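Local structure of AlyQ (Persicobacter sp. CCB-QB2, 7D2A) at residues A13-A18 and Y44-L49; G30-R35 and S125-A130; N56-A61 and Y101-T106. The protein is a family 32 carbohydrate-binding module that binds an unsaturated uronic acid and probably serves to recognise alginate. All blocks are in the same frame, centred on the assembly; numbering follows the deposited sequence. Where two conformers were deposited one is given.

Contact 1: residues A13-A18 and Y44-L49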
loop_
_atom_site.group_PDB
_atom_site.type_symbol
_atom_site.label_atom_id
_atom_site.label_comp_id
_atom_site.label_asym_id
_atom_site.label_seq_id
_atom_site.Cartn_x
_atom_site.Cartn_y
_atom_site.Cartn_z
ATOM N N ALA A 13 -4.674 9.899 7.228
ATOM C CA ALA A 13 -5.079 10.431 5.917
ATOM C C ALA A 13 -4.487 9.503 4.854
ATOM O O ALA A 13 -3.402 8.912 5.071
ATOM C CB ALA A 13 -4.576 11.848 5.778
ATOM N N VAL A 14 -5.184 9.384 3.738
ATOM C CA VAL A 14 -4.738 8.663 2.531
ATOM C C VAL A 14 -5.030 9.539 1.323
ATOM O O VAL A 14 -6.109 10.138 1.239
ATOM C CB VAL A 14 -5.419 7.284 2.370
ATOM C CG1 VAL A 14 -4.746 6.423 1.332
ATOM C CG2 VAL A 14 -5.532 6.522 3.666
ATOM N N THR A 15 -4.064 9.657 0.449
ATOM C CA THR A 15 -4.231 10.312 -0.861
ATOM C C THR A 15 -3.798 9.340 -1.939
ATOM O O THR A 15 -3.095 8.344 -1.645
ATOM C CB THR A 15 -3.431 11.609 -0.933
ATOM O OG1 THR A 15 -2.047 11.280 -0.884
ATOM C CG2 THR A 15 -3.830 12.585 0.151
ATOM N N ALA A 16 -3.995 9.715 -3.196
ATOM C CA ALA A 16 -3.487 8.886 -4.301
ATOM C C ALA A 16 -3.291 9.723 -5.559
ATOM O O ALA A 16 -3.912 10.747 -5.700
ATOM C CB ALA A 16 -4.414 7.730 -4.591
ATOM N N SER A 17 -2.480 9.208 -6.454
ATOM C CA SER A 17 -2.222 9.802 -7.789
ATOM C C SER A 17 -3.511 9.908 -8.610
ATOM O O SER A 17 -3.577 10.803 -9.457
ATOM C CB SER A 17 -1.160 9.061 -8.507
ATOM O OG SER A 17 -1.477 7.703 -8.686
ATOM N N ALA A 18 -4.431 8.960 -8.442
ATOM C CA ALA A 18 -5.665 8.825 -9.235
ATOM C C ALA A 18 -6.530 7.804 -8.527
ATOM O O ALA A 18 -6.036 7.041 -7.647
ATOM C CB ALA A 18 -5.343 8.369 -10.628
ATOM N N TYR A 44 -0.017 5.504 -7.652
ATOM C CA TYR A 44 0.426 5.298 -6.251
ATOM C C TYR A 44 -0.579 5.815 -5.260
ATOM O O TYR A 44 -1.456 6.616 -5.583
ATOM C CB TYR A 44 1.781 5.960 -6.026
ATOM C CG TYR A 44 1.888 7.407 -6.396
ATOM C CD1 TYR A 44 1.395 8.401 -5.584
ATOM C CD2 TYR A 44 2.543 7.772 -7.568
ATOM C CE1 TYR A 44 1.580 9.741 -5.898
ATOM C CE2 TYR A 44 2.755 9.106 -7.870
ATOM C CZ TYR A 44 2.267 10.097 -7.045
ATOM O OH TYR A 44 2.426 11.415 -7.401
ATOM N N ILE A 45 -0.444 5.308 -4.037
ATOM C CA ILE A 45 -1.298 5.662 -2.895
ATOM C C ILE A 45 -0.392 5.966 -1.709
ATOM O O ILE A 45 0.598 5.216 -1.485
ATOM C CB ILE A 45 -2.319 4.553 -2.598
ATOM C CG1 ILE A 45 -3.260 4.949 -1.471
ATOM C CG2 ILE A 45 -1.660 3.155 -2.415
ATOM C CD1 ILE A 45 -4.507 4.051 -1.438
ATOM N N THR A 46 -0.658 7.023 -1.007
ATOM C CA THR A 46 0.227 7.545 0.053
ATOM C C THR A 46 -0.516 7.597 1.369
ATOM O O THR A 46 -1.556 8.297 1.483
ATOM C CB THR A 46 0.812 8.922 -0.293
ATOM O OG1 THR A 46 1.318 8.855 -1.632
ATOM C CG2 THR A 46 1.910 9.278 0.688
ATOM N N PHE A 47 0.015 6.925 2.381
ATOM C CA PHE A 47 -0.540 6.811 3.739
ATOM C C PHE A 47 0.212 7.736 4.663
ATOM O O PHE A 47 1.453 7.751 4.625
ATOM C CB PHE A 47 -0.413 5.375 4.235
ATOM C CG PHE A 47 -1.066 4.440 3.285
ATOM C CD1 PHE A 47 -2.443 4.227 3.321
ATOM C CD2 PHE A 47 -0.343 3.843 2.279
ATOM C CE1 PHE A 47 -3.026 3.413 2.367
ATOM C CE2 PHE A 47 -0.946 3.025 1.328
ATOM C CZ PHE A 47 -2.291 2.846 1.375
ATOM N N ASP A 48 -0.515 8.518 5.461
ATOM C CA ASP A 48 0.055 9.498 6.402
ATOM C C ASP A 48 -0.144 8.959 7.823
ATOM O O ASP A 48 -1.315 8.785 8.224
ATOM C CB ASP A 48 -0.630 10.838 6.189
ATOM C CG ASP A 48 -0.097 11.980 7.012
ATOM O OD1 ASP A 48 0.836 11.775 7.831
ATOM O OD2 ASP A 48 -0.591 13.086 6.761
ATOM N N LEU A 49 0.948 8.856 8.584
ATOM C CA LEU A 49 0.866 8.417 9.991
ATOM C C LEU A 49 0.639 9.603 10.922
ATOM O O LEU A 49 0.439 9.348 12.173
ATOM C CB LEU A 49 2.119 7.649 10.395
ATOM C CG LEU A 49 2.437 6.412 9.559
ATOM C CD1 LEU A 49 3.674 5.686 10.115
ATOM C CD2 LEU A 49 1.256 5.450 9.466
HETATM O O HOH W 1 -0.623 10.125 -3.084
#
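Val-14 sits against Ile-45 and Phe-47 on the inward face of an antiparallel strand pair. Its CG1 does the touching. With CG1 anti to the backbone N (chi1 -167°), Val-14 CG1 comes 3.5 Å from Ile-45 CG1, a tight carbon pair. The two side chains cross obliquely. Val-14 CG1 also lies 3.6 Å from Phe-47 CE1. Valine and phenylalanine stand side by side and point the same way. Ala-16 continues this face beside Ile-45. Pro-24, Ile-28 and Trp-36 pack on it from the loop and strand that follow, and Phe-47 reaches on to Val-129 and Ile-131 of the facing sheet.

The other face is more open at Thr-15, which is exposed to solvent. Thr-15 and Thr-46 lie side by side there, and one water joins their hydroxyls, 2.9 Å from Thr-15 OG1 and 2.7 Å from Thr-46 OG1. Thr-46 OG1 is also bonded to Arg-112. Farther along, the side chains of Ala-13 and Asp-48 touch only at CB, while Asp-48 N donates to Ala-13 O. The carboxylate of Asp-48 turns to Arg-109 and Gly-50.

Between the faces, Thr-15 and Thr-46 exchange two backbone bonds; Thr-46 N to Thr-15 O is 2.8 Å. Ser-17 closes the end of the ladder. Its N donates to Tyr-44 O. Ser-17 OG, held between backbone N and carbonyl carbon (chi1 59°), accepts from Tyr-44 N at 2.8 Å. That hydroxyl also pairs with Gln-43. Ser-17 CB stands 3.7 Å from the ring centroid of Tyr-44, almost straight above it, a CH-pi contact. Arg-112 makes a cation-pi contact with the same ring. Strand 13-16 is one of the two outermost strands of a five-stranded antiparallel sheet, one layer of the beta-sandwich typical of F5/8 type C (discoidin-like) domains.

Contact 2: residues G30-R35 and S125-A130. With CA (calcium ion), chain C; MAW (4-deoxy-alpha-L-erythro-hex-4-enopyranuronic acid), chain B.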
loop_
_atom_site.group_PDB
_atom_site.type_symbol
_atom_site.label_atom_id
_atom_site.label_comp_id
_atom_site.label_asym_id
_atom_site.label_seq_id
_atom_site.Cartn_x
_atom_site.Cartn_y
_atom_site.Cartn_z
ATOM N N GLY A 30 -11.106 -1.328 7.068
ATOM C CA GLY A 30 -11.236 -2.637 7.705
ATOM C C GLY A 30 -12.022 -3.621 6.869
ATOM O O GLY A 30 -12.305 -4.680 7.336
ATOM N N ASN A 31 -12.432 -3.247 5.662
ATOM C CA ASN A 31 -13.334 -4.083 4.831
ATOM C C ASN A 31 -12.576 -4.617 3.613
ATOM O O ASN A 31 -12.218 -3.797 2.708
ATOM C CB ASN A 31 -14.526 -3.249 4.410
ATOM C CG ASN A 31 -15.667 -4.078 3.908
ATOM O OD1 ASN A 31 -15.470 -5.207 3.455
ATOM N ND2 ASN A 31 -16.860 -3.482 3.981
ATOM N N LEU A 32 -12.482 -5.945 3.498
ATOM C CA LEU A 32 -11.818 -6.558 2.326
ATOM C C LEU A 32 -12.706 -6.441 1.088
ATOM O O LEU A 32 -12.192 -6.737 0.002
ATOM C CB LEU A 32 -11.428 -8.006 2.607
ATOM C CG LEU A 32 -10.349 -8.191 3.684
ATOM C CD1 LEU A 32 -10.315 -9.610 4.155
ATOM C CD2 LEU A 32 -8.987 -7.807 3.140
ATOM N N SER A 33 -13.966 -6.009 1.191
ATOM C CA SER A 33 -14.860 -5.890 0.010
ATOM C C SER A 33 -14.813 -4.490 -0.599
ATOM O O SER A 33 -15.518 -4.273 -1.619
ATOM C CB SER A 33 -16.288 -6.268 0.353
ATOM O OG SER A 33 -16.933 -5.240 1.068
ATOM N N THR A 34 -14.037 -3.569 -0.015
ATOM C CA THR A 34 -13.911 -2.200 -0.564
ATOM C C THR A 34 -12.461 -1.964 -0.915
ATOM O O THR A 34 -11.572 -2.462 -0.169
ATOM C CB THR A 34 -14.398 -1.164 0.430
ATOM O OG1 THR A 34 -13.489 -1.211 1.520
ATOM C CG2 THR A 34 -15.836 -1.395 0.841
ATOM N N ARG A 35 -12.210 -1.237 -1.990
ATOM C CA ARG A 35 -10.854 -1.110 -2.544
ATOM C C ARG A 35 -10.578 0.324 -2.975
ATOM O O ARG A 35 -11.509 1.114 -3.238
ATOM C CB ARG A 35 -10.645 -2.009 -3.767
ATOM C CG ARG A 35 -11.460 -1.615 -4.981
ATOM C CD ARG A 35 -11.374 -2.648 -6.075
ATOM N NE ARG A 35 -12.092 -2.246 -7.274
ATOM C CZ ARG A 35 -13.352 -2.591 -7.567
ATOM N NH1 ARG A 35 -14.079 -3.335 -6.733
ATOM N NH2 ARG A 35 -13.877 -2.216 -8.724
ATOM N N SER A 125 -5.242 -2.358 -7.602
ATOM C CA SER A 125 -6.445 -2.391 -6.752
ATOM C C SER A 125 -6.089 -3.050 -5.421
ATOM O O SER A 125 -5.749 -4.242 -5.397
ATOM C CB SER A 125 -7.573 -3.152 -7.478
ATOM O OG SER A 125 -7.978 -2.380 -8.641
ATOM N N ILE A 126 -6.237 -2.302 -4.349
ATOM C CA ILE A 126 -5.817 -2.668 -2.983
ATOM C C ILE A 126 -7.038 -2.579 -2.086
ATOM O O ILE A 126 -7.673 -1.518 -2.064
ATOM C CB ILE A 126 -4.633 -1.814 -2.495
ATOM C CG1 ILE A 126 -3.436 -1.971 -3.459
ATOM C CG2 ILE A 126 -4.302 -2.175 -1.066
ATOM C CD1 ILE A 126 -2.259 -1.072 -3.116
ATOM N N THR A 127 -7.338 -3.662 -1.324
ATOM C CA THR A 127 -8.524 -3.617 -0.454
ATOM C C THR A 127 -8.216 -3.092 0.945
ATOM O O THR A 127 -9.085 -2.418 1.542
ATOM C CB THR A 127 -9.176 -4.999 -0.395
ATOM O OG1 THR A 127 -8.223 -5.887 0.177
ATOM C CG2 THR A 127 -9.618 -5.494 -1.748
ATOM N N GLU A 128 -7.037 -3.343 1.482
ATOM C CA GLU A 128 -6.685 -2.941 2.862
ATOM C C GLU A 128 -5.196 -2.689 2.928
ATOM O O GLU A 128 -4.453 -3.508 2.300
ATOM C CB GLU A 128 -7.109 -4.029 3.850
ATOM C CG GLU A 128 -8.615 -4.084 4.100
ATOM C CD GLU A 128 -9.129 -2.828 4.787
ATOM O OE1 GLU A 128 -8.718 -2.614 5.970
ATOM O OE2 GLU A 128 -9.954 -2.050 4.210
ATOM N N VAL A 129 -4.778 -1.718 3.723
ATOM C CA VAL A 129 -3.357 -1.530 4.088
ATOM C C VAL A 129 -3.261 -1.309 5.578
ATOM O O VAL A 129 -4.125 -0.572 6.131
ATOM C CB VAL A 129 -2.750 -0.364 3.297
ATOM C CG1 VAL A 129 -1.337 -0.015 3.804
ATOM C CG2 VAL A 129 -2.661 -0.670 1.832
ATOM N N ALA A 130 -2.196 -1.807 6.170
ATOM C CA ALA A 130 -1.879 -1.556 7.582
ATOM C C ALA A 130 -0.370 -1.405 7.714
ATOM O O ALA A 130 0.389 -2.001 6.949
ATOM C CB ALA A 130 -2.479 -2.617 8.449
HETATM CA CA CA C . -11.255 -1.813 2.248
HETATM C C1 MAW B . -11.635 -2.595 -13.541
HETATM C C2 MAW B . -12.486 -1.852 -12.589
HETATM O O2 MAW B . -13.467 -2.685 -11.907
HETATM C C3 MAW B . -11.518 -1.198 -11.565
HETATM O O3 MAW B . -12.218 -0.728 -10.428
HETATM C C4 MAW B . -10.452 -2.227 -11.156
HETATM C C5 MAW B . -10.305 -3.391 -11.741
HETATM O O5 MAW B . -11.124 -3.765 -12.882
HETATM C C6 MAW B . -9.318 -4.369 -11.388
HETATM O O6A MAW B . -9.266 -5.427 -12.092
HETATM O O6B MAW B . -8.479 -4.163 -10.431
#
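A calcium site and one wall of the glycan pocket of this beta-sandwich meet here. Residues 30-35 form a loop with a type I turn from Asn-31 to Thr-34. Residues 125-130 make a classic beta bulge at Thr-127 and Glu-128, both opposite Ala-61.

Calcium joins the two segments. The loop gives it Asn-31 O at 2.2 Å and both oxygens of Thr-34, its backbone O and its OG1. The bulge gives Thr-127 O and the carboxylate oxygen Glu-128 OE2, each 2.4 Å from the metal. Asn-26 and Asp-29 complete the shell. Oxygens that would otherwise repel are drawn together by the ion: Thr-34 O and Thr-127 O stand 3.0 Å apart. Glu-128 is bent at chi2 (-65°), which turns its carboxylate back to the loop. There it also takes two weak bonds, from Gly-30 N to OE1 and from Asn-31 N to OE2.

The loop contains an Asx turn at Asn-31. Asn-31 OD1 accepts from both N and OG of Ser-33, which approach from the same face of the amide. Leu-32 CD2 lies 3.6 Å from Thr-127 OG1 and near Glu-128 CG; the Leu-32 and Glu-128 side chains cross at about a right angle.

Arg-35 at the end of the loop and Ser-125 at the start of the strand reach the sugar. They pack CD against CB, and Ser-37 OG bonds to both Arg-35 NE and Ser-125 OG. This probably steadies the two ligand-binding groups. Asp-20, Arg-68 and Asn-121 hold the unsaturated uronic acid elsewhere. Ser-125 OG donates to its carboxylate oxygen O6B at 2.6 Å. The Arg-35 chain is extended from CG to NE, and Arg-35 NH2 meets sugar O3 at the guanidinium edge, in its plane, 2.8 Å away and nearly straight at 175°.

Contact 3: residues N56-A61 and Y101-T106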
loop_
_atom_site.group_PDB
_atom_site.type_symbol
_atom_site.label_atom_id
_atom_site.label_comp_id
_atom_site.label_asym_id
_atom_site.label_seq_id
_atom_site.Cartn_x
_atom_site.Cartn_y
_atom_site.Cartn_z
ATOM N N ASN A 56 8.687 -0.902 10.119
ATOM C CA ASN A 56 9.439 -1.994 9.487
ATOM C C ASN A 56 8.576 -2.980 8.718
ATOM O O ASN A 56 9.077 -4.035 8.287
ATOM C CB ASN A 56 10.346 -2.699 10.516
ATOM C CG ASN A 56 9.549 -3.413 11.596
ATOM O OD1 ASN A 56 8.304 -3.466 11.505
ATOM N ND2 ASN A 56 10.244 -4.005 12.552
ATOM N N GLN A 57 7.289 -2.680 8.574
ATOM C CA GLN A 57 6.386 -3.656 7.933
ATOM C C GLN A 57 5.143 -2.934 7.423
ATOM O O GLN A 57 4.551 -2.063 8.082
ATOM C CB GLN A 57 5.983 -4.746 8.908
ATOM C CG GLN A 57 5.208 -5.849 8.254
ATOM C CD GLN A 57 5.025 -6.963 9.260
ATOM O OE1 GLN A 57 5.877 -7.845 9.426
ATOM N NE2 GLN A 57 4.005 -6.797 10.041
ATOM N N VAL A 58 4.814 -3.246 6.178
ATOM C CA VAL A 58 3.589 -2.767 5.529
ATOM C C VAL A 58 2.847 -4.017 5.118
ATOM O O VAL A 58 3.427 -4.846 4.459
ATOM C CB VAL A 58 3.861 -1.829 4.350
ATOM C CG1 VAL A 58 2.595 -1.568 3.582
ATOM C CG2 VAL A 58 4.558 -0.574 4.791
ATOM N N LYS A 59 1.584 -4.094 5.478
ATOM C CA LYS A 59 0.726 -5.185 4.988
ATOM C C LYS A 59 -0.267 -4.604 3.993
ATOM O O LYS A 59 -0.853 -3.516 4.193
ATOM C CB LYS A 59 -0.055 -5.886 6.100
ATOM C CG LYS A 59 0.770 -6.459 7.238
ATOM C CD LYS A 59 -0.083 -7.232 8.245
ATOM C CE LYS A 59 0.754 -7.843 9.342
ATOM N NZ LYS A 59 0.028 -8.969 9.964
ATOM N N ALA A 60 -0.451 -5.320 2.895
ATOM C CA ALA A 60 -1.490 -4.960 1.899
ATOM C C ALA A 60 -2.274 -6.199 1.518
ATOM O O ALA A 60 -1.690 -7.289 1.330
ATOM C CB ALA A 60 -0.914 -4.286 0.676
ATOM N N ALA A 61 -3.574 -6.015 1.444
ATOM C CA ALA A 61 -4.518 -6.993 0.868
ATOM C C ALA A 61 -4.875 -6.520 -0.522
ATOM O O ALA A 61 -5.270 -5.359 -0.713
ATOM C CB ALA A 61 -5.733 -7.150 1.755
ATOM N N TYR A 101 4.899 -7.192 3.999
ATOM C CA TYR A 101 6.156 -6.778 3.302
ATOM C C TYR A 101 6.982 -6.057 4.358
ATOM O O TYR A 101 6.700 -4.928 4.776
ATOM C CB TYR A 101 5.823 -5.910 2.100
ATOM C CG TYR A 101 4.771 -6.517 1.213
ATOM C CD1 TYR A 101 4.998 -7.746 0.641
ATOM C CD2 TYR A 101 3.538 -5.917 1.071
ATOM C CE1 TYR A 101 4.032 -8.366 -0.128
ATOM C CE2 TYR A 101 2.568 -6.513 0.266
ATOM C CZ TYR A 101 2.818 -7.744 -0.328
ATOM O OH TYR A 101 1.824 -8.356 -1.072
ATOM N N SER A 102 8.024 -6.753 4.801
ATOM C CA SER A 102 8.910 -6.361 5.917
ATOM C C SER A 102 10.208 -5.803 5.328
ATOM O O SER A 102 10.574 -6.183 4.191
ATOM C CB SER A 102 9.221 -7.560 6.825
ATOM O OG SER A 102 8.057 -7.977 7.532
ATOM N N PHE A 103 10.865 -4.910 6.062
ATOM C CA PHE A 103 12.127 -4.282 5.630
ATOM C C PHE A 103 12.819 -3.770 6.868
ATOM O O PHE A 103 12.224 -3.557 7.928
ATOM C CB PHE A 103 11.863 -3.178 4.602
ATOM C CG PHE A 103 10.717 -2.253 4.908
ATOM C CD1 PHE A 103 10.850 -1.196 5.793
ATOM C CD2 PHE A 103 9.451 -2.555 4.436
ATOM C CE1 PHE A 103 9.766 -0.411 6.135
ATOM C CE2 PHE A 103 8.357 -1.752 4.741
ATOM C CZ PHE A 103 8.517 -0.678 5.592
ATOM N N THR A 104 14.112 -3.491 6.745
ATOM C CA THR A 104 14.888 -2.925 7.864
ATOM C C THR A 104 14.222 -1.676 8.428
ATOM O O THR A 104 13.811 -0.803 7.661
ATOM C CB THR A 104 16.332 -2.621 7.409
ATOM O OG1 THR A 104 16.829 -3.818 6.843
ATOM C CG2 THR A 104 17.199 -2.127 8.540
ATOM N N ALA A 105 14.135 -1.602 9.763
ATOM C CA ALA A 105 13.353 -0.565 10.430
ATOM C C ALA A 105 13.892 0.816 10.090
ATOM O O ALA A 105 15.148 0.992 10.040
ATOM C CB ALA A 105 13.367 -0.742 11.918
ATOM N N THR A 106 13.013 1.771 9.841
ATOM C CA THR A 106 13.433 3.152 9.547
ATOM C C THR A 106 12.319 4.118 9.966
ATOM O O THR A 106 11.265 3.659 10.323
ATOM C CB THR A 106 13.792 3.262 8.065
ATOM O OG1 THR A 106 14.438 4.534 7.914
ATOM C CG2 THR A 106 12.590 3.063 7.165
#
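Tyr-101 opens the pairing with two backbone bonds to Val-58. Tyr-101 N donates to Val-58 O at 2.8 Å. Tyr-101 O accepts from Val-58 N at 2.9 Å. The ring leans along the partner strand, and the ring edge at Tyr-101 CE2 lies 4.2 Å from Ala-60 CB. Its hydroxyl reaches past the pair to Glu-99 and Trp-62.

Ser-102 comes next, on the other face and opposite Gln-57 in a non-hydrogen-bonded pair. The Gln-57 chain is extended beyond CG, which lays it alongside the serine; Gln-57 OE1 and Ser-102 OG are 2.9 Å apart.

Phe-103 N donates to Asn-56 O at 3.0 Å. The phenyl ring then folds back over the partner strand. Its CG lies between the backbone N and the carbonyl carbon (chi1 44°), and one face of the ring lies against the peptide from Asn-56 C to Gln-57 N. The ring edge meets Val-58 CG2, 4.0 Å from Phe-103 CE2.

At Thr-104 the chain turns a corner. Ala-105 CA then comes to 3.7 Å from Asn-56 CB, so Asn-56 is touched by residues on both sides of the corner, Phe-103 and Ala-105. The side-chain OD1 of Asn-56 accepts a bond from Ala-134 N.

On its other side, strand 52-62 pairs with strand 123-133, and there Asn-56 and Gln-57 form a classic beta bulge opposite Phe-132. Tyr-101 and Val-58 face the second sheet of the sandwich. Ile-74 of strand 70-77 touches both, and Leu-76 of that strand packs on Phe-103.

Overall arrangement
From the N terminus, strand 13-16 pairs with 43-49 and contact 1 closes the first loop. Residues 30-35 lie within that loop but bond forward to 125-130, so contacts 1 and 2 cross. Contact 3 follows contact 1 in series and falls wholly within the long span between the segments of contact 2. Contact 1 belongs to the five-stranded sheet; contact 3 belongs to the facing sheet, which strand 123-133 shares with contact 2. Thr-127 and Glu-128 probably hydrogen-bond to Ala-61, linking contacts 2 and 3. Phe-47 packs on Val-129 across the sandwich, linking contacts 1 and 2. Contacts 1 and 3 do not touch.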